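Local coordinates for protein VP5 (Halorubrum pleomorphic virus 6, PDB 6QGL) that is a viral envelope protein that probably drives fusion of the pleomorphic virus membrane with that of its haloarchaeal host, at residues V31-D35 / K56-N60; N61-V66 / E231-V235; Y120-N124 / F181-T185; I14-I20 / D439-G445. One frame throughout, in Å; residues are numbered along the deposited sequence.

Interaction 1 of 4, residues V31-D35 / K56-N60; sequences VVGSD and KRKSN
R57 holds the carbonyl of V32 with both terminal nitrogens of its guanidinium, so that a loop leading to helix 43-66 is fastened back onto the side of that helix. The motif is a loop packed on the helix it precedes, fixed by an arginine-carbonyl grip. NH1 reaches V32 O at 2.8 Å and NH2 reaches the same oxygen at 3.0 Å, an end-on arrangement in which one acceptor takes two donors. The oxygen lies in the guanidinium plane, whereas both nitrogens approach it from the same face of the carbonyl plane, NH2 standing 37° out of it. The R57 chain leaves the helix with CG anti to the backbone N and then bends at chi2 (66°) and chi3 (60°), which turns its end to the loop. On helix 97-140, E129 forms a salt bridge with R57 NE and probably helps to fix the rotation of the group.

D35 OD2 and K56 NZ, of opposite charge, are 5.4 Å apart and not in contact; any attraction between them would probably be modest. Van der Waals contact is made by V32, whose two methyls divide between two helix residues one turn apart. Its CG1 meets K56 NZ at 3.5 Å, and its CG2 lies 3.6 Å from N60 OD1.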
loop_
_atom_site.group_PDB
_atom_site.type_symbol
_atom_site.label_atom_id
_atom_site.label_comp_id
_atom_site.label_asym_id
_atom_site.label_seq_id
_atom_site.Cartn_x
_atom_site.Cartn_y
_atom_site.Cartn_z
ATOM N N VAL A 31 12.159 0.170 -6.038
ATOM C CA VAL A 31 11.167 -0.782 -6.546
ATOM C C VAL A 31 11.501 -2.226 -6.149
ATOM O O VAL A 31 12.674 -2.572 -5.972
ATOM C CB VAL A 31 10.886 -0.646 -8.075
ATOM C CG1 VAL A 31 10.455 0.770 -8.438
ATOM C CG2 VAL A 31 12.080 -1.091 -8.928
ATOM N N VAL A 32 10.457 -3.056 -6.012
ATOM C CA VAL A 32 10.576 -4.478 -5.693
ATOM C C VAL A 32 10.815 -5.203 -7.026
ATOM O O VAL A 32 10.037 -5.029 -7.966
ATOM C CB VAL A 32 9.331 -5.015 -4.929
ATOM C CG1 VAL A 32 9.482 -6.495 -4.588
ATOM C CG2 VAL A 32 9.070 -4.201 -3.662
ATOM N N GLY A 33 11.909 -5.962 -7.098
ATOM C CA GLY A 33 12.314 -6.700 -8.291
ATOM C C GLY A 33 11.441 -7.885 -8.659
ATOM O O GLY A 33 10.567 -8.291 -7.884
ATOM N N SER A 34 11.686 -8.452 -9.856
ATOM C CA SER A 34 10.962 -9.609 -10.390
ATOM C C SER A 34 11.599 -10.928 -9.959
ATOM O O SER A 34 12.816 -10.990 -9.768
ATOM C CB SER A 34 10.907 -9.549 -11.915
ATOM O OG SER A 34 12.189 -9.686 -12.510
ATOM N N ASP A 35 10.778 -11.984 -9.830
ATOM C CA ASP A 35 11.243 -13.335 -9.502
ATOM C C ASP A 35 11.341 -14.125 -10.805
ATOM O O ASP A 35 10.374 -14.159 -11.573
ATOM C CB ASP A 35 10.295 -14.032 -8.504
ATOM C CG ASP A 35 10.341 -13.510 -7.075
ATOM O OD1 ASP A 35 11.283 -12.752 -6.742
ATOM O OD2 ASP A 35 9.443 -13.873 -6.284
ATOM N N LYS A 56 1.462 -11.043 -5.891
ATOM C CA LYS A 56 2.471 -10.302 -5.125
ATOM C C LYS A 56 2.647 -8.877 -5.670
ATOM O O LYS A 56 2.627 -7.937 -4.880
ATOM C CB LYS A 56 3.812 -11.060 -5.110
ATOM C CG LYS A 56 4.849 -10.504 -4.139
ATOM C CD LYS A 56 6.176 -11.254 -4.245
ATOM C CE LYS A 56 7.232 -10.738 -3.295
ATOM N NZ LYS A 56 7.797 -9.434 -3.733
ATOM N N ARG A 57 2.787 -8.721 -7.008
ATOM C CA ARG A 57 2.938 -7.417 -7.665
ATOM C C ARG A 57 1.722 -6.529 -7.444
ATOM O O ARG A 57 1.894 -5.363 -7.099
ATOM C CB ARG A 57 3.229 -7.565 -9.173
ATOM C CG ARG A 57 3.458 -6.241 -9.934
ATOM C CD ARG A 57 4.722 -5.487 -9.528
ATOM N NE ARG A 57 5.925 -6.285 -9.761
ATOM C CZ ARG A 57 7.147 -5.945 -9.366
ATOM N NH1 ARG A 57 7.349 -4.808 -8.715
ATOM N NH2 ARG A 57 8.177 -6.740 -9.620
ATOM N N LYS A 58 0.503 -7.077 -7.636
ATOM C CA LYS A 58 -0.736 -6.329 -7.440
ATOM C C LYS A 58 -0.854 -5.868 -5.989
ATOM O O LYS A 58 -1.111 -4.691 -5.759
ATOM C CB LYS A 58 -1.968 -7.140 -7.867
ATOM C CG LYS A 58 -3.203 -6.262 -8.032
ATOM C CD LYS A 58 -4.492 -7.048 -8.059
ATOM C CE LYS A 58 -5.665 -6.105 -7.951
ATOM N NZ LYS A 58 -6.945 -6.785 -8.263
ATOM N N SER A 59 -0.602 -6.783 -5.026
ATOM C CA SER A 59 -0.645 -6.523 -3.584
ATOM C C SER A 59 0.336 -5.422 -3.179
ATOM O O SER A 59 -0.021 -4.559 -2.379
ATOM C CB SER A 59 -0.360 -7.803 -2.802
ATOM O OG SER A 59 -0.524 -7.608 -1.408
ATOM N N ASN A 60 1.558 -5.450 -3.750
ATOM C CA ASN A 60 2.604 -4.455 -3.509
ATOM C C ASN A 60 2.169 -3.099 -4.061
ATOM O O ASN A 60 2.289 -2.093 -3.359
ATOM C CB ASN A 60 3.933 -4.904 -4.139
ATOM C CG ASN A 60 4.996 -3.830 -4.198
ATOM O OD1 ASN A 60 5.549 -3.406 -3.176
ATOM N ND2 ASN A 60 5.299 -3.365 -5.403
#

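Interaction 2 of 4, residues N61-V66 / E231-V235; sequences NQSTMV and EWNAV
With CG1 of V66 anti to its backbone N (chi1 178°), the two methyls of this valine part: CG1 reaches the E231 chain and CG2 the indole of W232. The tryptophan side chain starts away from the other helix, but its CG stands beside the backbone N and the ring turns back to meet V66. The motif is helix-on-helix packing inside a bundle, the last turn of helix 43-66 lying beside helix 229-257 with axes 10.5 Å apart and 32° from parallel.

V66 CG2 sits over one face of the indole, 4.3 Å from the centroid of the five-membered ring, a CH-pi contact offset toward the rim. N61 comes to the edge instead, its ND2 3.5 Å from W232 CZ2 and its amide nearly perpendicular to the ring; that ND2 is hydrogen-bonded to T126 of helix 97-140. The same helix supplies W123, which meets W232 edge-to-face.

A wider pi-type turn closes helix 43-66, where V66 N bonds to N61 O at 2.9 Å. On that turn V235 CG2 touches M65 O at 3.3 Å. Where the contact is partly exposed the Q62 chain, bent at chi2, crosses the extended E231 chain: its NE2 donates to E231 OE2 over 3.1 Å, arriving from above the carboxylate plane, 46° out of it.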
loop_
_atom_site.group_PDB
_atom_site.type_symbol
_atom_site.label_atom_id
_atom_site.label_comp_id
_atom_site.label_asym_id
_atom_site.label_seq_id
_atom_site.Cartn_x
_atom_site.Cartn_y
_atom_site.Cartn_z
ATOM N N ASN A 61 1.647 -3.081 -5.306
ATOM C CA ASN A 61 1.182 -1.865 -5.973
ATOM C C ASN A 61 -0.026 -1.251 -5.262
ATOM O O ASN A 61 -0.097 -0.027 -5.165
ATOM C CB ASN A 61 0.903 -2.115 -7.459
ATOM C CG ASN A 61 2.132 -2.398 -8.301
ATOM O OD1 ASN A 61 3.284 -2.214 -7.886
ATOM N ND2 ASN A 61 1.912 -2.867 -9.519
ATOM N N GLN A 62 -0.944 -2.100 -4.721
ATOM C CA GLN A 62 -2.120 -1.658 -3.960
ATOM C C GLN A 62 -1.661 -0.938 -2.686
ATOM O O GLN A 62 -2.049 0.203 -2.454
ATOM C CB GLN A 62 -3.049 -2.837 -3.580
ATOM C CG GLN A 62 -3.825 -3.514 -4.720
ATOM C CD GLN A 62 -4.773 -2.636 -5.505
ATOM O OE1 GLN A 62 -5.479 -1.776 -4.965
ATOM N NE2 GLN A 62 -4.826 -2.860 -6.811
ATOM N N SER A 63 -0.775 -1.581 -1.907
ATOM C CA SER A 63 -0.253 -1.033 -0.654
ATOM C C SER A 63 0.555 0.256 -0.802
ATOM O O SER A 63 0.518 1.070 0.117
ATOM C CB SER A 63 0.557 -2.081 0.098
ATOM O OG SER A 63 1.700 -2.495 -0.630
ATOM N N THR A 64 1.271 0.459 -1.926
ATOM C CA THR A 64 2.093 1.666 -2.079
ATOM C C THR A 64 1.442 2.768 -2.931
ATOM O O THR A 64 1.073 3.798 -2.374
ATOM C CB THR A 64 3.511 1.326 -2.576
ATOM O OG1 THR A 64 3.428 0.716 -3.862
ATOM C CG2 THR A 64 4.272 0.422 -1.611
ATOM N N MET A 65 1.251 2.542 -4.243
ATOM C CA MET A 65 0.757 3.566 -5.174
ATOM C C MET A 65 -0.758 3.629 -5.381
ATOM O O MET A 65 -1.355 4.690 -5.206
ATOM C CB MET A 65 1.445 3.424 -6.550
ATOM C CG MET A 65 2.908 3.024 -6.477
ATOM S SD MET A 65 3.996 4.380 -5.994
ATOM C CE MET A 65 5.442 3.483 -5.511
ATOM N N VAL A 66 -1.356 2.502 -5.784
ATOM C CA VAL A 66 -2.748 2.317 -6.193
ATOM C C VAL A 66 -3.811 2.635 -5.107
ATOM O O VAL A 66 -4.783 3.320 -5.432
ATOM C CB VAL A 66 -2.928 0.881 -6.769
ATOM C CG1 VAL A 66 -4.369 0.607 -7.179
ATOM C CG2 VAL A 66 -1.981 0.630 -7.947
ATOM N N GLU A 231 -7.133 2.428 -12.133
ATOM C CA GLU A 231 -6.458 2.499 -10.834
ATOM C C GLU A 231 -5.215 3.403 -10.892
ATOM O O GLU A 231 -5.069 4.304 -10.058
ATOM C CB GLU A 231 -6.107 1.087 -10.318
ATOM C CG GLU A 231 -7.292 0.337 -9.723
ATOM C CD GLU A 231 -7.065 -1.066 -9.178
ATOM O OE1 GLU A 231 -7.983 -1.582 -8.501
ATOM O OE2 GLU A 231 -5.997 -1.666 -9.444
ATOM N N TRP A 232 -4.336 3.171 -11.888
ATOM C CA TRP A 232 -3.098 3.928 -12.092
ATOM C C TRP A 232 -3.335 5.386 -12.487
ATOM O O TRP A 232 -2.627 6.269 -12.000
ATOM C CB TRP A 232 -2.195 3.223 -13.113
ATOM C CG TRP A 232 -1.500 2.020 -12.554
ATOM C CD1 TRP A 232 -1.969 0.740 -12.525
ATOM C CD2 TRP A 232 -0.224 1.994 -11.905
ATOM N NE1 TRP A 232 -1.055 -0.088 -11.916
ATOM C CE2 TRP A 232 0.029 0.655 -11.530
ATOM C CE3 TRP A 232 0.744 2.973 -11.625
ATOM C CZ2 TRP A 232 1.207 0.267 -10.880
ATOM C CZ3 TRP A 232 1.903 2.591 -10.968
ATOM C CH2 TRP A 232 2.127 1.251 -10.606
ATOM N N ASN A 233 -4.326 5.636 -13.363
ATOM C CA ASN A 233 -4.683 6.980 -13.823
ATOM C C ASN A 233 -5.327 7.810 -12.723
ATOM O O ASN A 233 -5.166 9.030 -12.726
ATOM C CB ASN A 233 -5.579 6.929 -15.058
ATOM C CG ASN A 233 -5.840 8.271 -15.694
ATOM O OD1 ASN A 233 -6.980 8.749 -15.737
ATOM N ND2 ASN A 233 -4.792 8.906 -16.203
ATOM N N ALA A 234 -6.049 7.155 -11.788
ATOM C CA ALA A 234 -6.697 7.817 -10.653
ATOM C C ALA A 234 -5.651 8.539 -9.804
ATOM O O ALA A 234 -5.827 9.718 -9.497
ATOM C CB ALA A 234 -7.456 6.803 -9.810
ATOM N N VAL A 235 -4.535 7.851 -9.497
ATOM C CA VAL A 235 -3.415 8.393 -8.719
ATOM C C VAL A 235 -2.715 9.489 -9.534
ATOM O O VAL A 235 -2.364 10.532 -8.976
ATOM C CB VAL A 235 -2.429 7.281 -8.253
ATOM C CG1 VAL A 235 -1.383 7.838 -7.287
ATOM C CG2 VAL A 235 -3.172 6.112 -7.613
#

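Interaction 3 of 4, residues Y120-N124 / F181-T185; sequences YKSWN and FTLLT
N124 and W123 bind the backbone of strand 181-185 with three hydrogen bonds, and these lie in the tightly held part of the contact. The N124 amide uses both ends. Its OD1 accepts L184 N at 2.8 Å, while its ND2 gives to T182 O at 3.0 Å, lying in that carbonyl's plane. CG of N124 is anti to the carbonyl carbon (chi1 -75°), which brings the amide down to the strand. Next to it W123 NE1 donates to L184 O over 2.8 Å, with the oxygen in the indole plane and the nitrogen nearly on the line of the C=O bond (168°). Three polar strand atoms are thus satisfied by helix side chains.

Beside these bonds L183 CD1 fits between two aromatic residues, 3.7 Å from Y120 CD1 and 3.8 Å from W123 CD1. F181 belongs to the same close packing, its CE2 3.4 Å from Y120 CB. The hydroxyl of Y120 is hydrogen-bonded to E236 of helix 229-257 and to R116.

The loose side is at T182, which turns its side chain away from the helix and is exposed. At its border the partly exposed F181 has its CZ 3.9 Å from K121 CG, at the ring edge. Backbone bonds of F181, L183 and T185 go to strand 166-174, a neighbour in the sheet. Since helix and strand cross at 41°, the whole is a helix laid obliquely over an antiparallel sheet, with an asparagine amide pairing with the backbone N-H and C=O of strand residues two apart.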
loop_
_atom_site.group_PDB
_atom_site.type_symbol
_atom_site.label_atom_id
_atom_site.label_comp_id
_atom_site.label_asym_id
_atom_site.label_seq_id
_atom_site.Cartn_x
_atom_site.Cartn_y
_atom_site.Cartn_z
ATOM N N TYR A 120 6.154 6.416 -11.393
ATOM C CA TYR A 120 6.428 5.870 -12.728
ATOM C C TYR A 120 7.421 4.714 -12.700
ATOM O O TYR A 120 7.316 3.817 -13.537
ATOM C CB TYR A 120 6.886 6.953 -13.717
ATOM C CG TYR A 120 5.939 8.122 -13.872
ATOM C CD1 TYR A 120 4.562 7.928 -13.947
ATOM C CD2 TYR A 120 6.425 9.418 -14.005
ATOM C CE1 TYR A 120 3.689 9.002 -14.089
ATOM C CE2 TYR A 120 5.562 10.500 -14.153
ATOM C CZ TYR A 120 4.195 10.286 -14.198
ATOM O OH TYR A 120 3.346 11.349 -14.342
ATOM N N LYS A 121 8.364 4.719 -11.732
ATOM C CA LYS A 121 9.345 3.644 -11.556
ATOM C C LYS A 121 8.643 2.327 -11.229
ATOM O O LYS A 121 9.017 1.299 -11.794
ATOM C CB LYS A 121 10.376 3.991 -10.470
ATOM C CG LYS A 121 11.732 4.416 -11.025
ATOM C CD LYS A 121 12.588 5.179 -10.014
ATOM C CE LYS A 121 13.259 4.335 -8.954
ATOM N NZ LYS A 121 13.783 5.177 -7.845
ATOM N N SER A 122 7.609 2.361 -10.350
ATOM C CA SER A 122 6.847 1.168 -9.965
ATOM C C SER A 122 5.987 0.630 -11.112
ATOM O O SER A 122 5.812 -0.588 -11.207
ATOM C CB SER A 122 6.026 1.405 -8.699
ATOM O OG SER A 122 4.813 2.091 -8.954
ATOM N N TRP A 123 5.483 1.524 -11.999
ATOM C CA TRP A 123 4.720 1.132 -13.189
ATOM C C TRP A 123 5.672 0.405 -14.133
ATOM O O TRP A 123 5.359 -0.693 -14.588
ATOM C CB TRP A 123 4.090 2.352 -13.895
ATOM C CG TRP A 123 3.658 2.074 -15.309
ATOM C CD1 TRP A 123 4.349 2.367 -16.451
ATOM C CD2 TRP A 123 2.479 1.373 -15.723
ATOM N NE1 TRP A 123 3.662 1.909 -17.550
ATOM C CE2 TRP A 123 2.498 1.317 -17.136
ATOM C CE3 TRP A 123 1.386 0.814 -15.036
ATOM C CZ2 TRP A 123 1.478 0.707 -17.875
ATOM C CZ3 TRP A 123 0.374 0.218 -15.771
ATOM C CH2 TRP A 123 0.432 0.158 -17.171
ATOM N N ASN A 124 6.847 1.016 -14.397
ATOM C CA ASN A 124 7.897 0.474 -15.255
ATOM C C ASN A 124 8.310 -0.921 -14.833
ATOM O O ASN A 124 8.436 -1.789 -15.696
ATOM C CB ASN A 124 9.104 1.410 -15.292
ATOM C CG ASN A 124 8.890 2.650 -16.138
ATOM O OD1 ASN A 124 7.849 2.846 -16.788
ATOM N ND2 ASN A 124 9.885 3.515 -16.159
ATOM N N PHE A 181 12.509 11.795 -17.873
ATOM C CA PHE A 181 12.337 10.448 -17.336
ATOM C C PHE A 181 11.711 9.556 -18.398
ATOM O O PHE A 181 10.773 9.973 -19.084
ATOM C CB PHE A 181 11.486 10.451 -16.052
ATOM C CG PHE A 181 11.332 9.095 -15.399
ATOM C CD1 PHE A 181 12.327 8.586 -14.573
ATOM C CD2 PHE A 181 10.194 8.327 -15.611
ATOM C CE1 PHE A 181 12.194 7.324 -13.986
ATOM C CE2 PHE A 181 10.069 7.061 -15.034
ATOM C CZ PHE A 181 11.062 6.575 -14.214
ATOM N N THR A 182 12.227 8.328 -18.530
ATOM C CA THR A 182 11.702 7.365 -19.487
ATOM C C THR A 182 10.597 6.531 -18.840
ATOM O O THR A 182 10.873 5.652 -18.016
ATOM C CB THR A 182 12.824 6.530 -20.134
ATOM O OG1 THR A 182 13.751 7.399 -20.781
ATOM C CG2 THR A 182 12.295 5.530 -21.146
ATOM N N LEU A 183 9.346 6.833 -19.209
ATOM C CA LEU A 183 8.159 6.099 -18.782
ATOM C C LEU A 183 7.915 5.039 -19.853
ATOM O O LEU A 183 8.020 5.334 -21.047
ATOM C CB LEU A 183 6.948 7.049 -18.658
ATOM C CG LEU A 183 5.558 6.428 -18.421
ATOM C CD1 LEU A 183 5.399 5.930 -16.993
ATOM C CD2 LEU A 183 4.465 7.414 -18.748
ATOM N N LEU A 184 7.636 3.800 -19.435
ATOM C CA LEU A 184 7.392 2.731 -20.395
ATOM C C LEU A 184 5.917 2.652 -20.734
ATOM O O LEU A 184 5.082 2.502 -19.842
ATOM C CB LEU A 184 7.925 1.371 -19.899
ATOM C CG LEU A 184 9.431 1.263 -19.611
ATOM C CD1 LEU A 184 9.760 -0.056 -18.961
ATOM C CD2 LEU A 184 10.268 1.449 -20.871
ATOM N N THR A 185 5.593 2.818 -22.017
ATOM C CA THR A 185 4.230 2.707 -22.511
ATOM C C THR A 185 4.048 1.260 -22.925
ATOM O O THR A 185 4.799 0.748 -23.762
ATOM C CB THR A 185 3.953 3.728 -23.616
ATOM O OG1 THR A 185 4.012 5.025 -23.033
ATOM C CG2 THR A 185 2.587 3.536 -24.269
#

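Interaction 4 of 4, residues I14-I20 / D439-G445; sequences ISAVGGI and DTLQLKG
The peptide groups of V17 and Q442 meet through their N-H and C=O groups, and neither donor lies in the plane of its acceptor's carbonyl. Q442 N gives to V17 O over 2.8 Å, tilted 25° from the plane of that carbonyl; V17 N returns a 3.0 Å bond to Q442 O from a position 42° above it. Together they make one antiparallel hydrogen-bonded pair, a single bridge. Beyond it the chains stay close, with a weak bond of 3.3 Å from I20 N to T440 O.

Side chains pack on both sides of this bridge. Beside L441 and L443 lie I14 and A16: I14 CD1 meets L441 CD1 at 3.5 Å at about a right angle, and A16 CB stands 3.7 Å from L443 CD2. CG of L441 lies anti to its carbonyl carbon (chi1 -58°), which sends CD1 to I14 and CD2 to the CA of G18. On the side of Q442, I20 CD1 rests on Q442 CB, and V17 CG2 packs at 3.7 Å from K444 CE. The helix residues A290 and L294 touch T440.

Strand 438-443 is outermost in a six-stranded antiparallel sheet, bonded on its inner side to strand 347-352 through D439 and L441. Residues 14-20, within a range predicted to form a transmembrane helix, are instead non-helical here, a non-regular segment joined to the edge strand by a single antiparallel bridge.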
loop_
_atom_site.group_PDB
_atom_site.type_symbol
_atom_site.label_atom_id
_atom_site.label_comp_id
_atom_site.label_asym_id
_atom_site.label_seq_id
_atom_site.Cartn_x
_atom_site.Cartn_y
_atom_site.Cartn_z
ATOM N N ILE A 14 -7.098 -10.688 7.480
ATOM C CA ILE A 14 -7.830 -9.423 7.584
ATOM C C ILE A 14 -8.057 -8.897 6.170
ATOM O O ILE A 14 -7.083 -8.792 5.410
ATOM C CB ILE A 14 -7.145 -8.371 8.513
ATOM C CG1 ILE A 14 -6.701 -8.984 9.855
ATOM C CG2 ILE A 14 -8.053 -7.159 8.764
ATOM C CD1 ILE A 14 -5.651 -8.218 10.505
ATOM N N SER A 15 -9.312 -8.567 5.801
ATOM C CA SER A 15 -9.663 -8.033 4.476
ATOM C C SER A 15 -8.835 -6.776 4.148
ATOM O O SER A 15 -8.654 -6.444 2.975
ATOM C CB SER A 15 -11.159 -7.745 4.413
ATOM O OG SER A 15 -11.906 -8.940 4.584
ATOM N N ALA A 16 -8.295 -6.124 5.203
ATOM C CA ALA A 16 -7.443 -4.942 5.154
ATOM C C ALA A 16 -6.186 -5.146 4.316
ATOM O O ALA A 16 -5.489 -6.151 4.487
ATOM C CB ALA A 16 -7.043 -4.531 6.557
ATOM N N VAL A 17 -5.901 -4.168 3.430
ATOM C CA VAL A 17 -4.733 -4.107 2.544
ATOM C C VAL A 17 -3.500 -3.915 3.436
ATOM O O VAL A 17 -3.388 -2.899 4.117
ATOM C CB VAL A 17 -4.876 -2.971 1.481
ATOM C CG1 VAL A 17 -3.594 -2.798 0.667
ATOM C CG2 VAL A 17 -6.063 -3.222 0.555
ATOM N N GLY A 18 -2.624 -4.913 3.455
ATOM C CA GLY A 18 -1.433 -4.913 4.296
ATOM C C GLY A 18 -0.152 -4.447 3.649
ATOM O O GLY A 18 -0.095 -4.278 2.429
ATOM N N GLY A 19 0.871 -4.254 4.485
ATOM C CA GLY A 19 2.206 -3.819 4.083
ATOM C C GLY A 19 2.229 -2.505 3.331
ATOM O O GLY A 19 2.947 -2.376 2.335
ATOM N N ILE A 20 1.421 -1.533 3.801
ATOM C CA ILE A 20 1.280 -0.207 3.198
ATOM C C ILE A 20 2.572 0.595 3.306
ATOM O O ILE A 20 3.080 0.788 4.409
ATOM C CB ILE A 20 0.049 0.554 3.768
ATOM C CG1 ILE A 20 -1.265 -0.169 3.417
ATOM C CG2 ILE A 20 0.014 2.020 3.296
ATOM C CD1 ILE A 20 -2.409 0.332 4.135
ATOM N N ASP A 439 3.239 -3.555 11.512
ATOM C CA ASP A 439 2.709 -3.434 10.156
ATOM C C ASP A 439 1.526 -2.472 10.138
ATOM O O ASP A 439 0.795 -2.376 11.129
ATOM C CB ASP A 439 2.291 -4.814 9.619
ATOM C CG ASP A 439 2.122 -4.918 8.114
ATOM O OD1 ASP A 439 2.695 -4.074 7.390
ATOM O OD2 ASP A 439 1.439 -5.862 7.658
ATOM N N THR A 440 1.352 -1.751 9.014
ATOM C CA THR A 440 0.263 -0.794 8.817
ATOM C C THR A 440 -0.698 -1.351 7.769
ATOM O O THR A 440 -0.309 -1.550 6.617
ATOM C CB THR A 440 0.823 0.598 8.477
ATOM O OG1 THR A 440 1.739 1.000 9.500
ATOM C CG2 THR A 440 -0.271 1.657 8.291
ATOM N N LEU A 441 -1.944 -1.623 8.190
ATOM C CA LEU A 441 -3.017 -2.166 7.355
ATOM C C LEU A 441 -4.079 -1.106 7.057
ATOM O O LEU A 441 -4.349 -0.266 7.907
ATOM C CB LEU A 441 -3.729 -3.350 8.063
ATOM C CG LEU A 441 -2.938 -4.591 8.494
ATOM C CD1 LEU A 441 -3.770 -5.459 9.395
ATOM C CD2 LEU A 441 -2.473 -5.403 7.315
ATOM N N GLN A 442 -4.730 -1.190 5.885
ATOM C CA GLN A 442 -5.849 -0.316 5.527
ATOM C C GLN A 442 -7.101 -1.179 5.609
ATOM O O GLN A 442 -7.399 -1.907 4.660
ATOM C CB GLN A 442 -5.692 0.305 4.125
ATOM C CG GLN A 442 -6.767 1.344 3.802
ATOM C CD GLN A 442 -6.672 1.891 2.402
ATOM O OE1 GLN A 442 -5.624 2.365 1.957
ATOM N NE2 GLN A 442 -7.784 1.870 1.688
ATOM N N LEU A 443 -7.804 -1.128 6.760
ATOM C CA LEU A 443 -9.013 -1.914 7.037
ATOM C C LEU A 443 -10.085 -1.698 5.983
ATOM O O LEU A 443 -10.505 -0.563 5.766
ATOM C CB LEU A 443 -9.553 -1.658 8.458
ATOM C CG LEU A 443 -8.540 -1.675 9.617
ATOM C CD1 LEU A 443 -9.183 -1.209 10.898
ATOM C CD2 LEU A 443 -7.925 -3.054 9.823
ATOM N N LYS A 444 -10.461 -2.778 5.276
ATOM C CA LYS A 444 -11.457 -2.748 4.198
ATOM C C LYS A 444 -12.761 -3.438 4.592
ATOM O O LYS A 444 -13.830 -3.049 4.118
ATOM C CB LYS A 444 -10.893 -3.373 2.910
ATOM C CG LYS A 444 -9.720 -2.611 2.293
ATOM C CD LYS A 444 -10.169 -1.464 1.392
ATOM C CE LYS A 444 -9.057 -1.009 0.486
ATOM N NZ LYS A 444 -9.472 0.134 -0.369
ATOM N N GLY A 445 -12.650 -4.457 5.439
ATOM C CA GLY A 445 -13.782 -5.232 5.926
ATOM C C GLY A 445 -14.224 -4.822 7.313
ATOM O O GLY A 445 -13.443 -4.234 8.069
#

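In the fold
Interactions 1 and 2 follow one another on helix 43-66, their centres 13 Å apart, and interaction 3 uses the neighbouring helix 97-140. Interactions 2 and 3 touch where W232 CH2 lies 3.6 Å from W123 N, and interactions 1 and 3 where V31 CG1 meets the backbone of K121. In sequence, interaction 3 is nested in the loop closed by interaction 2, and all three in that closed by interaction 4. Interaction 4 lies 27 Å from interaction 3, centre to centre, but reaches interaction 2 through S63 and residues 17-20. The amino-terminal segment thereby connects the envelope protein's N-terminal helical region to the six-stranded sheet late in the chain.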